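PDB 5OHU: soluble lytic murein transglycosylase, which cleaves the glycan strands of peptidoglycan as a lytic transglycosylase, acting in both exolytic and endolytic modes. Local coordinates for residues V483-A486 with K487-L491; N566-R569 with V570-S573; I631-W634 with H635-Y638. One frame throughout, in Å; residues are numbered along the deposited sequence.

Contact 1: V483-A486 with K487-L491; sequences VREA and KNRGL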
ATOM      1  N   VAL A 483      -4.431  22.255 -20.124  1.00 33.20           N
ATOM      2  CA  VAL A 483      -4.423  22.187 -21.582  1.00 20.14           C
ATOM      3  C   VAL A 483      -3.377  23.138 -22.159  1.00 20.29           C
ATOM      4  O   VAL A 483      -2.631  22.781 -23.080  1.00 22.80           O
ATOM      5  CB  VAL A 483      -5.844  22.470 -22.115  1.00 32.18           C
ATOM      6  CG1 VAL A 483      -5.865  22.568 -23.643  1.00 20.73           C
ATOM      7  CG2 VAL A 483      -6.805  21.354 -21.647  1.00 20.48           C
ATOM      8  N   ARG A 484      -3.283  24.351 -21.609  1.00 20.90           N
ATOM      9  CA  ARG A 484      -2.309  25.324 -22.090  1.00 21.17           C
ATOM     10  C   ARG A 484      -0.874  24.822 -21.919  1.00 24.38           C
ATOM     11  O   ARG A 484      -0.073  24.864 -22.859  1.00 29.95           O
ATOM     12  CB  ARG A 484      -2.509  26.656 -21.365  1.00 25.28           C
ATOM     13  CG  ARG A 484      -1.437  27.671 -21.689  1.00 39.57           C
ATOM     14  CD  ARG A 484      -1.653  28.966 -20.965  1.00 50.66           C
ATOM     15  NE  ARG A 484      -3.052  29.371 -21.087  1.00 64.82           N
ATOM     16  CZ  ARG A 484      -3.869  29.615 -20.067  1.00 67.19           C
ATOM     17  NH1 ARG A 484      -3.415  29.497 -18.826  1.00 67.79           N
ATOM     18  NH2 ARG A 484      -5.126  29.983 -20.309  1.00 64.60           N
ATOM     19  N   GLU A 485      -0.522  24.346 -20.727  1.00 26.31           N
ATOM     20  CA  GLU A 485       0.861  23.926 -20.531  1.00 24.79           C
ATOM     21  C   GLU A 485       1.162  22.662 -21.304  1.00 24.52           C
ATOM     22  O   GLU A 485       2.279  22.495 -21.808  1.00 25.96           O
ATOM     23  CB  GLU A 485       1.187  23.758 -19.049  1.00 19.91           C
ATOM     24  CG  GLU A 485       0.829  25.007 -18.241  1.00 23.23           C
ATOM     25  CD  GLU A 485       1.786  26.158 -18.504  1.00 36.30           C
ATOM     26  OE1 GLU A 485       2.981  25.882 -18.789  1.00 44.22           O
ATOM     27  OE2 GLU A 485       1.324  27.336 -18.461  1.00 47.99           O
ATOM     28  N   ALA A 486       0.186  21.758 -21.423  1.00 19.84           N
ATOM     29  CA  ALA A 486       0.405  20.623 -22.310  1.00 20.46           C
ATOM     30  C   ALA A 486       0.722  21.100 -23.724  1.00 24.94           C
ATOM     31  O   ALA A 486       1.642  20.583 -24.374  1.00 21.12           O
ATOM     32  CB  ALA A 486      -0.814  19.709 -22.327  1.00 24.30           C
ATOM     33  N   LYS A 487      -0.028  22.092 -24.209  1.00 18.84           N
ATOM     34  CA  LYS A 487       0.197  22.613 -25.550  1.00 30.31           C
ATOM     35  C   LYS A 487       1.573  23.256 -25.661  1.00 26.49           C
ATOM     36  O   LYS A 487       2.330  22.955 -26.587  1.00 22.49           O
ATOM     37  CB  LYS A 487      -0.897  23.619 -25.910  1.00 31.77           C
ATOM     38  CG  LYS A 487      -0.718  24.213 -27.301  1.00 40.00           C
ATOM     39  CD  LYS A 487      -1.983  24.872 -27.820  1.00 43.05           C
ATOM     40  CE  LYS A 487      -1.655  25.778 -28.985  1.00 51.41           C
ATOM     41  NZ  LYS A 487      -0.535  26.712 -28.642  1.00 57.80           N
ATOM     42  N   ASN A 488       1.911  24.144 -24.709  1.00 19.39           N
ATOM     43  CA  ASN A 488       3.234  24.774 -24.670  1.00 28.01           C
ATOM     44  C   ASN A 488       4.372  23.761 -24.690  1.00 26.67           C
ATOM     45  O   ASN A 488       5.390  23.977 -25.358  1.00 28.23           O
ATOM     46  CB  ASN A 488       3.366  25.658 -23.431  1.00 26.58           C
ATOM     47  CG  ASN A 488       2.503  26.905 -23.500  1.00 32.80           C
ATOM     48  OD1 ASN A 488       1.827  27.166 -24.497  1.00 31.01           O
ATOM     49  ND2 ASN A 488       2.510  27.672 -22.420  1.00 39.60           N
ATOM     50  N   ARG A 489       4.234  22.658 -23.960  1.00 22.29           N
ATOM     51  CA  ARG A 489       5.311  21.680 -23.870  1.00 22.15           C
ATOM     52  C   ARG A 489       5.182  20.547 -24.886  1.00 20.78           C
ATOM     53  O   ARG A 489       5.947  19.581 -24.822  1.00 27.30           O
ATOM     54  CB  ARG A 489       5.386  21.123 -22.439  1.00 17.31           C
ATOM     55  CG  ARG A 489       5.630  22.192 -21.376  1.00 17.82           C
ATOM     56  CD  ARG A 489       7.069  22.650 -21.373  1.00 17.81           C
ATOM     57  NE  ARG A 489       7.296  23.807 -22.257  1.00 20.58           N
ATOM     58  CZ  ARG A 489       6.885  25.060 -22.033  1.00 21.85           C
ATOM     59  NH1 ARG A 489       6.219  25.370 -20.928  1.00 20.20           N
ATOM     60  NH2 ARG A 489       7.158  26.005 -22.918  1.00 19.44           N
ATOM     61  N   GLY A 490       4.226  20.625 -25.807  1.00 23.25           N
ATOM     62  CA  GLY A 490       4.119  19.584 -26.827  1.00 22.80           C
ATOM     63  C   GLY A 490       3.650  18.225 -26.346  1.00 24.31           C
ATOM     64  O   GLY A 490       4.041  17.195 -26.921  1.00 21.42           O
ATOM     65  N   LEU A 491       2.807  18.192 -25.316  1.00 17.39           N
ATOM     66  CA  LEU A 491       2.312  16.942 -24.755  1.00 19.39           C
ATOM     67  C   LEU A 491       0.847  16.724 -25.100  1.00 19.93           C
ATOM     68  O   LEU A 491       0.082  17.682 -25.251  1.00 18.06           O
ATOM     69  CB  LEU A 491       2.469  16.912 -23.227  1.00 21.84           C
ATOM     70  CG  LEU A 491       3.872  17.239 -22.715  1.00 26.51           C
ATOM     71  CD1 LEU A 491       3.900  17.163 -21.203  1.00 23.99           C
ATOM     72  CD2 LEU A 491       4.862  16.266 -23.290  1.00 15.31           C
TER
HETATM   73  O   HOH W   1       5.090  24.101 -18.582  1.00 25.65           O

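Contact 2: N566-R569 with V570-S573; sequences NGNR and VLAS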
ATOM      1  N   ASN A 566      12.265   9.461 -26.087  1.00 21.39           N
ATOM      2  CA  ASN A 566      11.846   9.569 -27.486  1.00 28.53           C
ATOM      3  C   ASN A 566      10.339   9.760 -27.626  1.00 23.86           C
ATOM      4  O   ASN A 566       9.726   9.275 -28.573  1.00 21.67           O
ATOM      5  CB  ASN A 566      12.333   8.364 -28.287  1.00 31.15           C
ATOM      6  CG  ASN A 566      13.845   8.217 -28.219  1.00 48.00           C
ATOM      7  OD1 ASN A 566      14.578   9.175 -28.461  1.00 50.84           O
ATOM      8  ND2 ASN A 566      14.316   7.033 -27.839  1.00 51.15           N
ATOM      9  N   GLY A 567       9.741  10.502 -26.695  1.00 24.20           N
ATOM     10  CA  GLY A 567       8.328  10.805 -26.779  1.00 19.03           C
ATOM     11  C   GLY A 567       7.420   9.627 -26.539  1.00 21.15           C
ATOM     12  O   GLY A 567       6.259   9.655 -26.955  1.00 15.09           O
ATOM     13  N   ASN A 568       7.926   8.577 -25.890  1.00 12.89           N
ATOM     14  CA  ASN A 568       7.154   7.369 -25.629  1.00 15.12           C
ATOM     15  C   ASN A 568       6.545   7.493 -24.230  1.00 12.23           C
ATOM     16  O   ASN A 568       7.275   7.525 -23.238  1.00 17.67           O
ATOM     17  CB  ASN A 568       8.053   6.135 -25.751  1.00 11.67           C
ATOM     18  CG  ASN A 568       7.315   4.824 -25.473  1.00 17.83           C
ATOM     19  OD1 ASN A 568       6.521   4.721 -24.537  1.00 16.54           O
ATOM     20  ND2 ASN A 568       7.633   3.793 -26.252  1.00 11.23           N
ATOM     21  N   ARG A 569       5.212   7.529 -24.160  1.00 15.51           N
ATOM     22  CA  ARG A 569       4.502   7.778 -22.905  1.00 12.66           C
ATOM     23  C   ARG A 569       4.607   6.596 -21.952  1.00 12.38           C
ATOM     24  O   ARG A 569       4.565   6.782 -20.728  1.00 15.61           O
ATOM     25  CB  ARG A 569       3.021   8.088 -23.182  1.00 13.00           C
ATOM     26  CG  ARG A 569       2.678   9.478 -23.756  1.00 13.43           C
ATOM     27  CD  ARG A 569       1.201   9.466 -24.207  1.00 13.73           C
ATOM     28  NE  ARG A 569       0.829   8.141 -24.725  1.00 13.44           N
ATOM     29  CZ  ARG A 569      -0.252   7.466 -24.365  1.00 15.92           C
ATOM     30  NH1 ARG A 569      -1.053   7.962 -23.424  1.00 13.85           N
ATOM     31  NH2 ARG A 569      -0.475   6.267 -24.899  1.00 13.26           N
ATOM     32  N   VAL A 570       4.700   5.377 -22.483  1.00 16.06           N
ATOM     33  CA  VAL A 570       4.870   4.203 -21.629  1.00 13.30           C
ATOM     34  C   VAL A 570       6.163   4.306 -20.827  1.00 16.85           C
ATOM     35  O   VAL A 570       6.176   4.144 -19.600  1.00 11.68           O
ATOM     36  CB  VAL A 570       4.852   2.915 -22.466  1.00 15.09           C
ATOM     37  CG1 VAL A 570       4.960   1.703 -21.547  1.00 11.36           C
ATOM     38  CG2 VAL A 570       3.586   2.838 -23.318  1.00 14.30           C
ATOM     39  N   LEU A 571       7.275   4.549 -21.517  1.00 13.13           N
ATOM     40  CA  LEU A 571       8.552   4.660 -20.829  1.00 13.81           C
ATOM     41  C   LEU A 571       8.598   5.903 -19.947  1.00 16.11           C
ATOM     42  O   LEU A 571       9.060   5.849 -18.800  1.00 13.82           O
ATOM     43  CB  LEU A 571       9.677   4.689 -21.854  1.00 11.30           C
ATOM     44  CG  LEU A 571       9.706   3.466 -22.769  1.00 21.59           C
ATOM     45  CD1 LEU A 571      10.732   3.673 -23.894  1.00 21.22           C
ATOM     46  CD2 LEU A 571      10.045   2.225 -21.948  1.00 15.35           C
ATOM     47  N   ALA A 572       8.130   7.038 -20.473  1.00 13.30           N
ATOM     48  CA  ALA A 572       8.189   8.276 -19.702  1.00 12.83           C
ATOM     49  C   ALA A 572       7.334   8.185 -18.437  1.00 15.18           C
ATOM     50  O   ALA A 572       7.724   8.694 -17.382  1.00 19.88           O
ATOM     51  CB  ALA A 572       7.755   9.457 -20.565  1.00 12.71           C
ATOM     52  N   SER A 573       6.170   7.532 -18.522  1.00 14.96           N
ATOM     53  CA  SER A 573       5.340   7.362 -17.334  1.00 16.37           C
ATOM     54  C   SER A 573       6.069   6.526 -16.299  1.00 18.23           C
ATOM     55  O   SER A 573       6.072   6.858 -15.102  1.00 14.51           O
ATOM     56  CB  SER A 573       3.994   6.713 -17.686  1.00 14.01           C
ATOM     57  OG  SER A 573       3.244   7.559 -18.541  1.00 16.46           O
TER

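Contact 3: I631-W634 with H635-Y638; sequences IVDW and HERY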
ATOM      1  N   ILE A 631      -5.020   3.427 -26.235  1.00 13.85           N
ATOM      2  CA  ILE A 631      -4.293   2.979 -25.044  1.00 14.51           C
ATOM      3  C   ILE A 631      -2.778   3.124 -25.236  1.00 15.35           C
ATOM      4  O   ILE A 631      -2.053   3.454 -24.290  1.00 15.53           O
ATOM      5  CB  ILE A 631      -4.695   1.541 -24.669  1.00 13.42           C
ATOM      6  CG1 ILE A 631      -4.062   1.141 -23.316  1.00 14.72           C
ATOM      7  CG2 ILE A 631      -4.316   0.536 -25.766  1.00 13.15           C
ATOM      8  CD1 ILE A 631      -4.692   1.844 -22.115  1.00 13.49           C
ATOM      9  N   VAL A 632      -2.273   2.866 -26.452  1.00 14.05           N
ATOM     10  CA  VAL A 632      -0.923   3.265 -26.842  1.00 12.72           C
ATOM     11  C   VAL A 632      -0.959   3.772 -28.275  1.00 13.91           C
ATOM     12  O   VAL A 632      -1.782   3.358 -29.096  1.00 18.87           O
ATOM     13  CB  VAL A 632       0.125   2.134 -26.745  1.00 19.37           C
ATOM     14  CG1 VAL A 632       0.545   1.896 -25.292  1.00 25.02           C
ATOM     15  CG2 VAL A 632      -0.408   0.881 -27.412  1.00 14.50           C
ATOM     16  N   ASP A 633      -0.028   4.656 -28.572  1.00 13.87           N
ATOM     17  CA  ASP A 633       0.104   5.215 -29.905  1.00 12.86           C
ATOM     18  C   ASP A 633       0.925   4.292 -30.800  1.00 12.47           C
ATOM     19  O   ASP A 633       1.674   3.434 -30.325  1.00 12.57           O
ATOM     20  CB  ASP A 633       0.733   6.606 -29.816  1.00 15.68           C
ATOM     21  CG  ASP A 633      -0.252   7.636 -29.296  1.00 26.76           C
ATOM     22  OD1 ASP A 633      -1.409   7.652 -29.784  1.00 32.25           O
ATOM     23  OD2 ASP A 633       0.117   8.407 -28.397  1.00 27.57           O
ATOM     24  N   TRP A 634       0.754   4.471 -32.117  1.00 16.49           N
ATOM     25  CA  TRP A 634       1.500   3.675 -33.095  1.00 14.57           C
ATOM     26  C   TRP A 634       2.976   3.639 -32.765  1.00 11.91           C
ATOM     27  O   TRP A 634       3.598   2.573 -32.791  1.00 13.90           O
ATOM     28  CB  TRP A 634       1.338   4.239 -34.507  1.00 12.38           C
ATOM     29  CG  TRP A 634      -0.037   4.268 -34.999  1.00 18.73           C
ATOM     30  CD1 TRP A 634      -0.752   5.373 -35.376  1.00 13.14           C
ATOM     31  CD2 TRP A 634      -0.889   3.141 -35.210  1.00 12.73           C
ATOM     32  NE1 TRP A 634      -2.006   5.010 -35.777  1.00 16.56           N
ATOM     33  CE2 TRP A 634      -2.120   3.644 -35.697  1.00 14.57           C
ATOM     34  CE3 TRP A 634      -0.736   1.756 -35.021  1.00 15.20           C
ATOM     35  CZ2 TRP A 634      -3.204   2.810 -36.004  1.00 16.56           C
ATOM     36  CZ3 TRP A 634      -1.812   0.913 -35.324  1.00 21.76           C
ATOM     37  CH2 TRP A 634      -3.037   1.451 -35.814  1.00 16.89           C
ATOM     38  N   HIS A 635       3.560   4.790 -32.442  1.00 12.02           N
ATOM     39  CA  HIS A 635       5.002   4.789 -32.245  1.00 11.75           C
ATOM     40  C   HIS A 635       5.425   4.177 -30.922  1.00 11.94           C
ATOM     41  O   HIS A 635       6.626   4.033 -30.694  1.00 12.25           O
ATOM     42  CB  HIS A 635       5.572   6.200 -32.346  1.00 11.95           C
ATOM     43  CG  HIS A 635       5.244   7.080 -31.183  1.00 22.02           C
ATOM     44  ND1 HIS A 635       4.048   7.767 -31.079  1.00 20.38           N
ATOM     45  CD2 HIS A 635       5.975   7.429 -30.095  1.00 16.17           C
ATOM     46  CE1 HIS A 635       4.053   8.490 -29.970  1.00 20.19           C
ATOM     47  NE2 HIS A 635       5.211   8.303 -29.357  1.00 21.42           N
ATOM     48  N   GLU A 636       4.478   3.817 -30.056  1.00 16.30           N
ATOM     49  CA  GLU A 636       4.778   3.242 -28.749  1.00 14.37           C
ATOM     50  C   GLU A 636       4.671   1.719 -28.711  1.00 15.68           C
ATOM     51  O   GLU A 636       5.097   1.112 -27.725  1.00 15.45           O
ATOM     52  CB  GLU A 636       3.831   3.844 -27.698  1.00 12.44           C
ATOM     53  CG  GLU A 636       3.943   5.353 -27.549  1.00 18.98           C
ATOM     54  CD  GLU A 636       2.834   5.956 -26.679  1.00 24.54           C
ATOM     55  OE1 GLU A 636       3.068   7.044 -26.101  1.00 15.36           O
ATOM     56  OE2 GLU A 636       1.734   5.336 -26.593  1.00 16.52           O
ATOM     57  N   ARG A 637       4.129   1.084 -29.756  1.00 11.27           N
ATOM     58  CA  ARG A 637       3.785  -0.332 -29.658  1.00 16.96           C
ATOM     59  C   ARG A 637       5.015  -1.241 -29.567  1.00 24.45           C
ATOM     60  O   ARG A 637       4.906  -2.357 -29.049  1.00 14.70           O
ATOM     61  CB  ARG A 637       2.894  -0.723 -30.838  1.00 11.26           C
ATOM     62  CG  ARG A 637       1.701   0.211 -30.983  1.00 18.88           C
ATOM     63  CD  ARG A 637       0.687  -0.250 -32.013  1.00 18.42           C
ATOM     64  NE  ARG A 637       0.021  -1.455 -31.566  1.00 29.51           N
ATOM     65  CZ  ARG A 637      -1.212  -1.501 -31.064  1.00 27.57           C
ATOM     66  NH1 ARG A 637      -1.937  -0.400 -30.953  1.00 25.15           N
ATOM     67  NH2 ARG A 637      -1.715  -2.661 -30.673  1.00 33.54           N
ATOM     68  N   TYR A 638       6.168  -0.805 -30.086  1.00 10.68           N
ATOM     69  CA  TYR A 638       7.432  -1.523 -29.948  1.00 22.48           C
ATOM     70  C   TYR A 638       8.525  -0.537 -29.576  1.00 18.60           C
ATOM     71  O   TYR A 638       8.479   0.633 -29.966  1.00 24.76           O
ATOM     72  CB  TYR A 638       7.903  -2.217 -31.234  1.00 21.18           C
ATOM     73  CG  TYR A 638       7.075  -3.362 -31.711  1.00 19.69           C
ATOM     74  CD1 TYR A 638       7.206  -4.607 -31.132  1.00 16.42           C
ATOM     75  CD2 TYR A 638       6.177  -3.210 -32.767  1.00 10.44           C
ATOM     76  CE1 TYR A 638       6.441  -5.673 -31.563  1.00 23.98           C
ATOM     77  CE2 TYR A 638       5.422  -4.268 -33.206  1.00 19.51           C
ATOM     78  CZ  TYR A 638       5.569  -5.507 -32.598  1.00 25.08           C
ATOM     79  OH  TYR A 638       4.824  -6.587 -33.012  1.00 29.70           O
TER
HETATM   80  O   HOH W   2      -1.692   2.205 -31.598  1.00 27.19           O
HETATM   81  O   HOH W   3       2.636   9.360 -27.458  1.00 24.64           O

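Contact 1: V483-A486 with K487-L491
Val-483, Arg-484 and Glu-485 offer their carbonyl oxygens, each four residues ahead, to the N-H groups of Lys-487, Asn-488 and Arg-489, carrying the ordinary alpha-helical ladder to the C-terminal end of helix 479-488. The straightest of these rungs is Asn-488 N to Arg-484 O, 2.8 Å with 175° at the hydrogen. Side chains follow the same spacing. Glu-485 and Arg-489 run side by side on one flank of the helix, both bent at chi2 (-73° and -76°); the two residues are one helical turn apart, which brings their charged ends together. Glu-485 OE1 stands 3.9 Å from Arg-489 NH1, a long salt bridge with the carboxylate and guanidinium planes well inclined to each other. A water closes the gap: it donates to Glu-485 OE1 at 2.8 Å and accepts from Arg-489 NH1 at 2.9 Å, lying at the guanidinium edge in its plane. One face of that guanidinium is covered, toward its rim, by Asn-488 CB. The helix then stops in a Schellman motif. Gly-490, with positive phi, is the C-prime residue; Leu-491 N reaches back to Ala-486 O at 2.8 Å, and Gly-490 N bonds to Lys-487 O at 3.1 Å. The reversal brings Leu-491 beside the residue whose carbonyl it has taken, with CB 4.4 Å from Ala-486 CB, the apolar pairing that commonly accompanies this motif. Within the transglycosylase domain, Glu-485, Arg-489 and Leu-491 pack on helix 547-564, touching Arg-552, Ser-559 and His-562 respectively, while Ala-486 is buried against Ser-493 and Ile-496 of helix 493-504. On the exposed side, the amide of Asn-488 lies alongside the chain of Arg-484, its ND2 4.0 Å from Arg-484 CG.

Contact 2: N566-R569 with V570-S573
Two torsions bring the side-chain groups of this helix start into place. Asn-568 carries CG opposite its backbone N (chi1 179°), which, with chi2 at -43°, brings OD1 to the N-H groups of Val-570 and Leu-571; Ser-573 has OG turned back beside its own N (chi1 -64°), facing the carbonyl of Arg-569. Asn-568 is thus the N-cap of helix 569-578. Its OD1 accepts a good bond from Leu-571 N at 3.1 Å, the donor standing above the amide's carbonyl plane, and a weak, strongly bent one from Val-570 N at 2.8 Å. The backbone oxygen of Asn-568 meanwhile takes Ala-572 N at 2.9 Å. The Leu-571 side chain slants across the amide, CD1 3.9 Å from Asn-568 CG, so the cap has an apolar cover. At the next residue, Arg-569 O receives two donors from Ser-573, one turn on: Ser-573 N at 2.8 Å and Ser-573 OG at 2.7 Å, arriving from opposite faces of its plane. The hydroxyl also bonds to Trp-495 NE1. The Arg-569 guanidinium is held by the 631-638 loop: NE makes a salt bridge with Glu-636, and NH2 bonds to the carbonyl of Ile-631. In this buried setting the N-H groups of Val-570 (weakly) and Leu-571, which have no preceding turn to bond to, are met by one amide oxygen, and the doubly bonded Arg-569 carbonyl uses the serine hydroxyl as well as the regular helical bond.

Contact 3: I631-W634 with H635-Y638
Arg-637, Trp-634 and Asp-633 carry most of this contact, built on a type I beta-turn with Trp-634 and His-635 at its corners: Glu-636 N bonds to Asp-633 O at 2.8 Å. The bond is matched in reverse by the glutamate side chain. Extended beyond CG, it returns OE2 to Asp-633 N at 2.7 Å, nearly straight at 176°, with the N-H above the carboxylate plane, closing a second bond across the turn to the N-H of its first residue. The two carboxylates lie side by side, Asp-633 OD2 3.9 Å from Glu-636 OE2. Such like charges would tend to repel, but Arg-569 NE, salt-bridged to Glu-636 OE1 and in a long, weak ion pair with Asp-633 OD2, probably offsets the repulsion, and a water donates to both Asp-633 OD2 and Glu-636 OE1. Arg-637 and Trp-634 also run alongside each other, with Arg-637 CD 3.9 Å from Trp-634 CE3 and the ring and guanidinium planes 41° apart. Bent at chi3 (68°), Arg-637 brings one guanidinium face over Val-632 CG2, while NH2 makes a salt bridge with Asp-381, tying the turn to helix 374-383. A second water accepts from Arg-637 NH1 at the guanidinium edge, donates to Val-632 O at 2.8 Å, and sits over one face of the Trp-634 indole, toward its rim.

Along the chain the three contacts come strictly in series, none nesting in or crossing another. Contact 1 ends helix 479-488 at the turn into helix 493-504; contact 2 closes the loop between helices 547-564 and 569-578; contact 3 folds the loop that leaves helix 605-624 on its way to strand 638-639. Contact 1 stands apart, its nearest atoms about 7 Å from contact 2 and about 9 Å from contact 3, though its side chains pack on helix 547-564, which leads into contact 2. Contacts 2 and 3 touch directly: His-635 NE2 probably bonds to Gly-567 O, and Val-570 CG2 packs on Val-632 CG1, joining the loop after helix 605-624 to the start of helix 569-578.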